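Long-range contact in CYCLIN domain-containing protein (Chaetomium thermophilum, PDB 6Z3U), which probably acts as the cyclin H-type regulatory subunit of the CDK-activating kinase complex, supporting the activity of its cyclin-dependent serine/threonine kinase partner: residues 233-246 with 321-333. Residues are numbered along the deposited sequence; the frame is centred on the assembly and turned at random.
Sequences HFTPSQIMLAALSL and TIEACRDMLSKEL
Arg326 reaches from the helix of 321-333 to the end of 233-246. Its CB leads out past Ala242, and a chi1 of -160°, with CG anti to the backbone N, brings CG to 3.6 Å from Leu246 CD2. CD passes Ser245 OG, NE makes weak hydrogen bonds to OG and O of Ser245, and CZ has Leu246 CD2 over one guanidinium face. At the tip, NH1 lies near the same methyl, while NH2 donates to Ser245 O (3.1 Å, N-H...O 158°); this oxygen lies at the guanidinium edge, although the donor stands above the carbonyl plane. Cutting Arg326 back to an alanine would probably cost Ser245 O this donor and Leu246 CD2 the flat group it covers. Midway, Ala242 fits as a knob among Ile322, Cys325, Arg326 and Leu329, its CB 3.5 Å from Cys325 SG, consistent with the close 8.6 Å approach of the axes of 236-246 and 321-330. Leu329 answers as a knob among Ile239, Ala242, Ala243 and Leu246. At the other end, Cys325 CB sits 3.4 Å from the Phe234 ring centroid, almost on the ring normal, a CH-pi contact, while Met328 SD meets the ring edge. Gln238 CB touches Ile322 CD1, and its NE2 bonds Val60 O of the RING-type domain-containing protein chain. Segments 236-246 and 321-330 cross at -65°, and such knobs-into-holes packing joins helices 236-247 and 313-330 in the all-helical C-terminal cyclin domain.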
ATOM      1  N   HIS A 233      -2.758 -18.423  -8.477  1.00 61.76           N
ATOM      2  CA  HIS A 233      -2.177 -19.713  -8.144  1.00 61.87           C
ATOM      3  C   HIS A 233      -0.682 -19.669  -7.869  1.00 61.18           C
ATOM      4  O   HIS A 233      -0.128 -20.680  -7.422  1.00 54.22           O
ATOM      5  CB  HIS A 233      -2.437 -20.716  -9.279  1.00 65.49           C
ATOM      6  CG  HIS A 233      -3.847 -20.701  -9.780  1.00 57.82           C
ATOM      7  ND1 HIS A 233      -4.929 -20.948  -8.964  1.00 52.53           N
ATOM      8  CD2 HIS A 233      -4.352 -20.463 -11.014  1.00 64.11           C
ATOM      9  CE1 HIS A 233      -6.040 -20.865  -9.673  1.00 63.41           C
ATOM     10  NE2 HIS A 233      -5.718 -20.572 -10.920  1.00 64.47           N
ATOM     11  N   PHE A 234      -0.015 -18.543  -8.113  1.00 55.52           N
ATOM     12  CA  PHE A 234       1.432 -18.469  -7.979  1.00 51.12           C
ATOM     13  C   PHE A 234       1.828 -17.147  -7.343  1.00 49.88           C
ATOM     14  O   PHE A 234       1.102 -16.153  -7.420  1.00 50.47           O
ATOM     15  CB  PHE A 234       2.123 -18.633  -9.338  1.00 48.01           C
ATOM     16  CG  PHE A 234       1.732 -19.886 -10.064  1.00 49.92           C
ATOM     17  CD1 PHE A 234       2.280 -21.107  -9.708  1.00 52.74           C
ATOM     18  CD2 PHE A 234       0.815 -19.844 -11.100  1.00 54.50           C
ATOM     19  CE1 PHE A 234       1.921 -22.263 -10.373  1.00 58.10           C
ATOM     20  CE2 PHE A 234       0.453 -20.997 -11.769  1.00 65.81           C
ATOM     21  CZ  PHE A 234       1.007 -22.208 -11.406  1.00 69.44           C
ATOM     22  N   THR A 235       2.973 -17.157  -6.710  1.00 52.30           N
ATOM     23  CA  THR A 235       3.574 -16.035  -6.009  1.00 44.10           C
ATOM     24  C   THR A 235       4.370 -15.170  -6.982  1.00 46.46           C
ATOM     25  O   THR A 235       4.893 -15.676  -7.980  1.00 58.32           O
ATOM     26  CB  THR A 235       4.489 -16.553  -4.903  1.00 48.65           C
ATOM     27  OG1 THR A 235       3.719 -17.343  -3.987  1.00 56.68           O
ATOM     28  CG2 THR A 235       5.149 -15.424  -4.141  1.00 56.09           C
ATOM     29  N   PRO A 236       4.472 -13.858  -6.737  1.00 43.29           N
ATOM     30  CA  PRO A 236       5.284 -13.016  -7.634  1.00 50.89           C
ATOM     31  C   PRO A 236       6.667 -13.577  -7.913  1.00 50.06           C
ATOM     32  O   PRO A 236       7.147 -13.479  -9.049  1.00 49.79           O
ATOM     33  CB  PRO A 236       5.342 -11.681  -6.883  1.00 50.49           C
ATOM     34  CG  PRO A 236       4.031 -11.622  -6.176  1.00 55.76           C
ATOM     35  CD  PRO A 236       3.718 -13.044  -5.763  1.00 54.11           C
ATOM     36  N   SER A 237       7.327 -14.162  -6.912  1.00 47.16           N
ATOM     37  CA  SER A 237       8.606 -14.814  -7.172  1.00 45.92           C
ATOM     38  C   SER A 237       8.424 -15.988  -8.124  1.00 49.79           C
ATOM     39  O   SER A 237       9.214 -16.173  -9.056  1.00 52.27           O
ATOM     40  CB  SER A 237       9.239 -15.287  -5.864  1.00 48.60           C
ATOM     41  OG  SER A 237       8.439 -16.275  -5.236  1.00 47.01           O
ATOM     42  N   GLN A 238       7.379 -16.788  -7.906  1.00 45.56           N
ATOM     43  CA  GLN A 238       7.123 -17.927  -8.779  1.00 42.01           C
ATOM     44  C   GLN A 238       6.799 -17.467 -10.196  1.00 56.62           C
ATOM     45  O   GLN A 238       7.342 -17.996 -11.173  1.00 57.24           O
ATOM     46  CB  GLN A 238       5.983 -18.768  -8.203  1.00 46.05           C
ATOM     47  CG  GLN A 238       6.323 -19.424  -6.873  1.00 42.60           C
ATOM     48  CD  GLN A 238       5.114 -20.036  -6.193  1.00 42.09           C
ATOM     49  OE1 GLN A 238       3.993 -19.933  -6.687  1.00 42.06           O
ATOM     50  NE2 GLN A 238       5.338 -20.677  -5.053  1.00 46.15           N
ATOM     51  N   ILE A 239       5.909 -16.481 -10.327  1.00 51.23           N
ATOM     52  CA  ILE A 239       5.582 -15.947 -11.647  1.00 49.46           C
ATOM     53  C   ILE A 239       6.813 -15.316 -12.285  1.00 51.40           C
ATOM     54  O   ILE A 239       7.075 -15.499 -13.481  1.00 51.89           O
ATOM     55  CB  ILE A 239       4.423 -14.937 -11.543  1.00 45.39           C
ATOM     56  CG1 ILE A 239       3.156 -15.632 -11.040  1.00 47.23           C
ATOM     57  CG2 ILE A 239       4.173 -14.272 -12.888  1.00 51.08           C
ATOM     58  CD1 ILE A 239       2.029 -14.681 -10.709  1.00 47.09           C
ATOM     59  N   MET A 240       7.584 -14.560 -11.500  1.00 57.64           N
ATOM     60  CA  MET A 240       8.769 -13.896 -12.034  1.00 54.82           C
ATOM     61  C   MET A 240       9.757 -14.908 -12.600  1.00 51.27           C
ATOM     62  O   MET A 240      10.266 -14.740 -13.714  1.00 49.54           O
ATOM     63  CB  MET A 240       9.424 -13.048 -10.942  1.00 56.70           C
ATOM     64  CG  MET A 240      10.736 -12.408 -11.355  1.00 52.86           C
ATOM     65  SD  MET A 240      12.151 -13.469 -11.022  1.00 40.91           S
ATOM     66  CE  MET A 240      13.055 -13.315 -12.556  1.00 57.09           C
ATOM     67  N   LEU A 241      10.050 -15.966 -11.840  1.00 54.03           N
ATOM     68  CA  LEU A 241      10.953 -17.000 -12.333  1.00 54.94           C
ATOM     69  C   LEU A 241      10.392 -17.686 -13.573  1.00 54.37           C
ATOM     70  O   LEU A 241      11.153 -18.080 -14.464  1.00 54.93           O
ATOM     71  CB  LEU A 241      11.227 -18.027 -11.233  1.00 54.23           C
ATOM     72  CG  LEU A 241      12.066 -17.546 -10.045  1.00 49.90           C
ATOM     73  CD1 LEU A 241      11.960 -18.523  -8.885  1.00 47.17           C
ATOM     74  CD2 LEU A 241      13.520 -17.358 -10.449  1.00 44.99           C
ATOM     75  N   ALA A 242       9.066 -17.824 -13.656  1.00 61.00           N
ATOM     76  CA  ALA A 242       8.465 -18.476 -14.814  1.00 53.27           C
ATOM     77  C   ALA A 242       8.646 -17.641 -16.075  1.00 55.08           C
ATOM     78  O   ALA A 242       9.000 -18.175 -17.134  1.00 57.88           O
ATOM     79  CB  ALA A 242       6.984 -18.742 -14.554  1.00 57.48           C
ATOM     80  N   ALA A 243       8.420 -16.329 -15.984  1.00 54.64           N
ATOM     81  CA  ALA A 243       8.633 -15.468 -17.142  1.00 57.00           C
ATOM     82  C   ALA A 243      10.094 -15.472 -17.566  1.00 58.83           C
ATOM     83  O   ALA A 243      10.402 -15.452 -18.764  1.00 61.11           O
ATOM     84  CB  ALA A 243       8.168 -14.046 -16.832  1.00 54.02           C
ATOM     85  N   LEU A 244      11.013 -15.500 -16.597  1.00 61.43           N
ATOM     86  CA  LEU A 244      12.431 -15.606 -16.928  1.00 62.85           C
ATOM     87  C   LEU A 244      12.755 -16.977 -17.506  1.00 65.80           C
ATOM     88  O   LEU A 244      13.573 -17.092 -18.427  1.00 61.86           O
ATOM     89  CB  LEU A 244      13.280 -15.325 -15.688  1.00 59.07           C
ATOM     90  CG  LEU A 244      14.791 -15.531 -15.826  1.00 64.78           C
ATOM     91  CD1 LEU A 244      15.375 -14.645 -16.918  1.00 62.97           C
ATOM     92  CD2 LEU A 244      15.484 -15.262 -14.498  1.00 53.58           C
ATOM     93  N   SER A 245      12.124 -18.031 -16.978  1.00 65.25           N
ATOM     94  CA  SER A 245      12.346 -19.368 -17.515  1.00 65.75           C
ATOM     95  C   SER A 245      11.923 -19.456 -18.974  1.00 59.87           C
ATOM     96  O   SER A 245      12.542 -20.182 -19.759  1.00 62.89           O
ATOM     97  CB  SER A 245      11.586 -20.401 -16.681  1.00 66.08           C
ATOM     98  OG  SER A 245      11.949 -21.719 -17.054  1.00 72.85           O
ATOM     99  N   LEU A 246      10.866 -18.733 -19.352  1.00 72.81           N
ATOM    100  CA  LEU A 246      10.451 -18.702 -20.748  1.00 61.20           C
ATOM    101  C   LEU A 246      11.428 -17.903 -21.600  1.00 61.87           C
ATOM    102  O   LEU A 246      11.656 -18.245 -22.766  1.00 65.02           O
ATOM    103  CB  LEU A 246       9.045 -18.111 -20.857  1.00 58.95           C
ATOM    104  CG  LEU A 246       7.920 -18.974 -20.284  1.00 58.28           C
ATOM    105  CD1 LEU A 246       6.708 -18.123 -19.951  1.00 58.12           C
ATOM    106  CD2 LEU A 246       7.544 -20.074 -21.261  1.00 61.54           C
ATOM    107  N   THR A 321       6.578 -26.377  -9.381  1.00 81.67           N
ATOM    108  CA  THR A 321       5.610 -25.286  -9.336  1.00 73.99           C
ATOM    109  C   THR A 321       5.885 -24.259 -10.429  1.00 64.80           C
ATOM    110  O   THR A 321       4.954 -23.787 -11.091  1.00 71.33           O
ATOM    111  CB  THR A 321       5.630 -24.617  -7.961  1.00 74.26           C
ATOM    112  OG1 THR A 321       5.360 -25.592  -6.946  1.00 79.69           O
ATOM    113  CG2 THR A 321       4.584 -23.514  -7.888  1.00 61.68           C
ATOM    114  N   ILE A 322       7.155 -23.892 -10.625  1.00 65.37           N
ATOM    115  CA  ILE A 322       7.495 -22.944 -11.682  1.00 64.47           C
ATOM    116  C   ILE A 322       7.125 -23.517 -13.045  1.00 76.71           C
ATOM    117  O   ILE A 322       6.639 -22.798 -13.926  1.00 78.53           O
ATOM    118  CB  ILE A 322       8.988 -22.573 -11.618  1.00 67.38           C
ATOM    119  CG1 ILE A 322       9.370 -22.056 -10.228  1.00 64.26           C
ATOM    120  CG2 ILE A 322       9.319 -21.530 -12.679  1.00 64.36           C
ATOM    121  CD1 ILE A 322       8.640 -20.808  -9.810  1.00 61.32           C
ATOM    122  N   GLU A 323       7.347 -24.820 -13.239  1.00 76.81           N
ATOM    123  CA  GLU A 323       7.012 -25.440 -14.517  1.00 70.06           C
ATOM    124  C   GLU A 323       5.509 -25.397 -14.760  1.00 68.55           C
ATOM    125  O   GLU A 323       5.060 -25.199 -15.896  1.00 69.18           O
ATOM    126  CB  GLU A 323       7.524 -26.880 -14.549  1.00 72.99           C
ATOM    127  CG  GLU A 323       7.712 -27.458 -15.948  1.00 79.22           C
ATOM    128  CD  GLU A 323       8.722 -26.681 -16.774  1.00 76.01           C
ATOM    129  OE1 GLU A 323       8.466 -26.456 -17.975  1.00 75.18           O
ATOM    130  OE2 GLU A 323       9.771 -26.293 -16.217  1.00 82.24           O
ATOM    131  N   ALA A 324       4.715 -25.581 -13.704  1.00 79.27           N
ATOM    132  CA  ALA A 324       3.269 -25.441 -13.838  1.00 78.54           C
ATOM    133  C   ALA A 324       2.898 -24.013 -14.217  1.00 77.93           C
ATOM    134  O   ALA A 324       2.031 -23.792 -15.071  1.00 81.31           O
ATOM    135  CB  ALA A 324       2.579 -25.852 -12.538  1.00 73.45           C
ATOM    136  N   CYS A 325       3.548 -23.028 -13.593  1.00 66.72           N
ATOM    137  CA  CYS A 325       3.318 -21.636 -13.966  1.00 64.27           C
ATOM    138  C   CYS A 325       3.860 -21.343 -15.359  1.00 72.11           C
ATOM    139  O   CYS A 325       3.257 -20.576 -16.119  1.00 67.28           O
ATOM    140  CB  CYS A 325       3.964 -20.709 -12.938  1.00 63.10           C
ATOM    141  SG  CYS A 325       3.729 -18.950 -13.271  1.00 76.10           S
ATOM    142  N   ARG A 326       5.000 -21.943 -15.708  1.00 73.10           N
ATOM    143  CA  ARG A 326       5.574 -21.733 -17.032  1.00 63.39           C
ATOM    144  C   ARG A 326       4.600 -22.159 -18.124  1.00 71.60           C
ATOM    145  O   ARG A 326       4.509 -21.511 -19.173  1.00 72.98           O
ATOM    146  CB  ARG A 326       6.888 -22.503 -17.154  1.00 65.92           C
ATOM    147  CG  ARG A 326       7.806 -22.009 -18.255  1.00 66.69           C
ATOM    148  CD  ARG A 326       9.039 -22.895 -18.375  1.00 72.08           C
ATOM    149  NE  ARG A 326      10.001 -22.394 -19.353  1.00 75.50           N
ATOM    150  CZ  ARG A 326       9.976 -22.678 -20.654  1.00 78.56           C
ATOM    151  NH1 ARG A 326       9.028 -23.461 -21.156  1.00 83.82           N
ATOM    152  NH2 ARG A 326      10.902 -22.173 -21.457  1.00 77.68           N
ATOM    153  N   ASP A 327       3.861 -23.246 -17.891  1.00 75.51           N
ATOM    154  CA  ASP A 327       2.910 -23.726 -18.889  1.00 75.55           C
ATOM    155  C   ASP A 327       1.669 -22.843 -18.947  1.00 66.52           C
ATOM    156  O   ASP A 327       1.122 -22.603 -20.030  1.00 63.30           O
ATOM    157  CB  ASP A 327       2.528 -25.175 -18.584  1.00 81.90           C
ATOM    158  CG  ASP A 327       3.697 -26.134 -18.745  1.00 86.37           C
ATOM    159  OD1 ASP A 327       4.535 -25.910 -19.644  1.00 79.19           O
ATOM    160  OD2 ASP A 327       3.781 -27.108 -17.967  1.00 92.15           O
ATOM    161  N   MET A 328       1.208 -22.352 -17.795  1.00 71.37           N
ATOM    162  CA  MET A 328       0.050 -21.464 -17.787  1.00 67.30           C
ATOM    163  C   MET A 328       0.338 -20.175 -18.547  1.00 62.69           C
ATOM    164  O   MET A 328      -0.514 -19.684 -19.296  1.00 57.58           O
ATOM    165  CB  MET A 328      -0.366 -21.156 -16.347  1.00 66.42           C
ATOM    166  CG  MET A 328      -1.585 -20.252 -16.244  1.00 65.06           C
ATOM    167  SD  MET A 328      -2.300 -20.191 -14.587  1.00 59.73           S
ATOM    168  CE  MET A 328      -3.985 -20.688 -14.938  1.00 66.12           C
ATOM    169  N   LEU A 329       1.535 -19.613 -18.366  1.00 61.77           N
ATOM    170  CA  LEU A 329       1.879 -18.363 -19.035  1.00 57.55           C
ATOM    171  C   LEU A 329       2.022 -18.550 -20.541  1.00 60.96           C
ATOM    172  O   LEU A 329       1.651 -17.666 -21.321  1.00 63.27           O
ATOM    173  CB  LEU A 329       3.174 -17.798 -18.450  1.00 56.59           C
ATOM    174  CG  LEU A 329       3.033 -16.777 -17.322  1.00 55.45           C
ATOM    175  CD1 LEU A 329       2.167 -17.314 -16.194  1.00 62.78           C
ATOM    176  CD2 LEU A 329       4.407 -16.375 -16.805  1.00 57.69           C
ATOM    177  N   SER A 330       2.564 -19.691 -20.969  1.00 60.46           N
ATOM    178  CA  SER A 330       2.845 -19.894 -22.385  1.00 61.97           C
ATOM    179  C   SER A 330       1.598 -19.792 -23.257  1.00 63.14           C
ATOM    180  O   SER A 330       1.715 -19.491 -24.450  1.00 62.21           O
ATOM    181  CB  SER A 330       3.504 -21.259 -22.590  1.00 76.78           C
ATOM    182  OG  SER A 330       2.580 -22.307 -22.351  1.00 86.66           O
ATOM    183  N   LYS A 331       0.413 -20.036 -22.696  1.00 64.80           N
ATOM    184  CA  LYS A 331      -0.814 -20.024 -23.485  1.00 63.77           C
ATOM    185  C   LYS A 331      -1.274 -18.622 -23.863  1.00 58.90           C
ATOM    186  O   LYS A 331      -2.191 -18.495 -24.684  1.00 58.98           O
ATOM    187  CB  LYS A 331      -1.926 -20.738 -22.714  1.00 63.37           C
ATOM    188  CG  LYS A 331      -1.725 -22.242 -22.594  1.00 63.39           C
ATOM    189  CD  LYS A 331      -2.747 -22.880 -21.664  1.00 62.80           C
ATOM    190  CE  LYS A 331      -2.549 -22.410 -20.232  1.00 73.27           C
ATOM    191  NZ  LYS A 331      -3.359 -23.180 -19.250  1.00 87.86           N
ATOM    192  N   GLU A 332      -0.677 -17.573 -23.297  1.00 63.01           N
ATOM    193  CA  GLU A 332      -1.056 -16.197 -23.604  1.00 59.88           C
ATOM    194  C   GLU A 332       0.193 -15.313 -23.587  1.00 55.28           C
ATOM    195  O   GLU A 332       0.345 -14.397 -22.784  1.00 53.71           O
ATOM    196  CB  GLU A 332      -2.116 -15.698 -22.624  1.00 54.05           C
ATOM    197  CG  GLU A 332      -3.204 -14.844 -23.261  1.00 65.82           C
ATOM    198  CD  GLU A 332      -4.033 -15.604 -24.285  1.00 65.78           C
ATOM    199  OE1 GLU A 332      -4.493 -16.723 -23.974  1.00 64.85           O
ATOM    200  OE2 GLU A 332      -4.230 -15.079 -25.403  1.00 63.07           O
ATOM    201  N   LEU A 333       1.108 -15.586 -24.514  1.00 56.80           N
ATOM    202  CA  LEU A 333       2.359 -14.854 -24.595  1.00 56.74           C
ATOM    203  C   LEU A 333       2.109 -13.459 -25.164  1.00 55.48           C
ATOM    204  O   LEU A 333       1.033 -13.172 -25.690  1.00 55.02           O
ATOM    205  CB  LEU A 333       3.362 -15.630 -25.446  1.00 66.01           C
ATOM    206  CG  LEU A 333       3.844 -16.954 -24.843  1.00 61.06           C
ATOM    207  CD1 LEU A 333       4.706 -17.723 -25.835  1.00 63.12           C
ATOM    208  CD2 LEU A 333       4.603 -16.713 -23.548  1.00 59.77           C
TER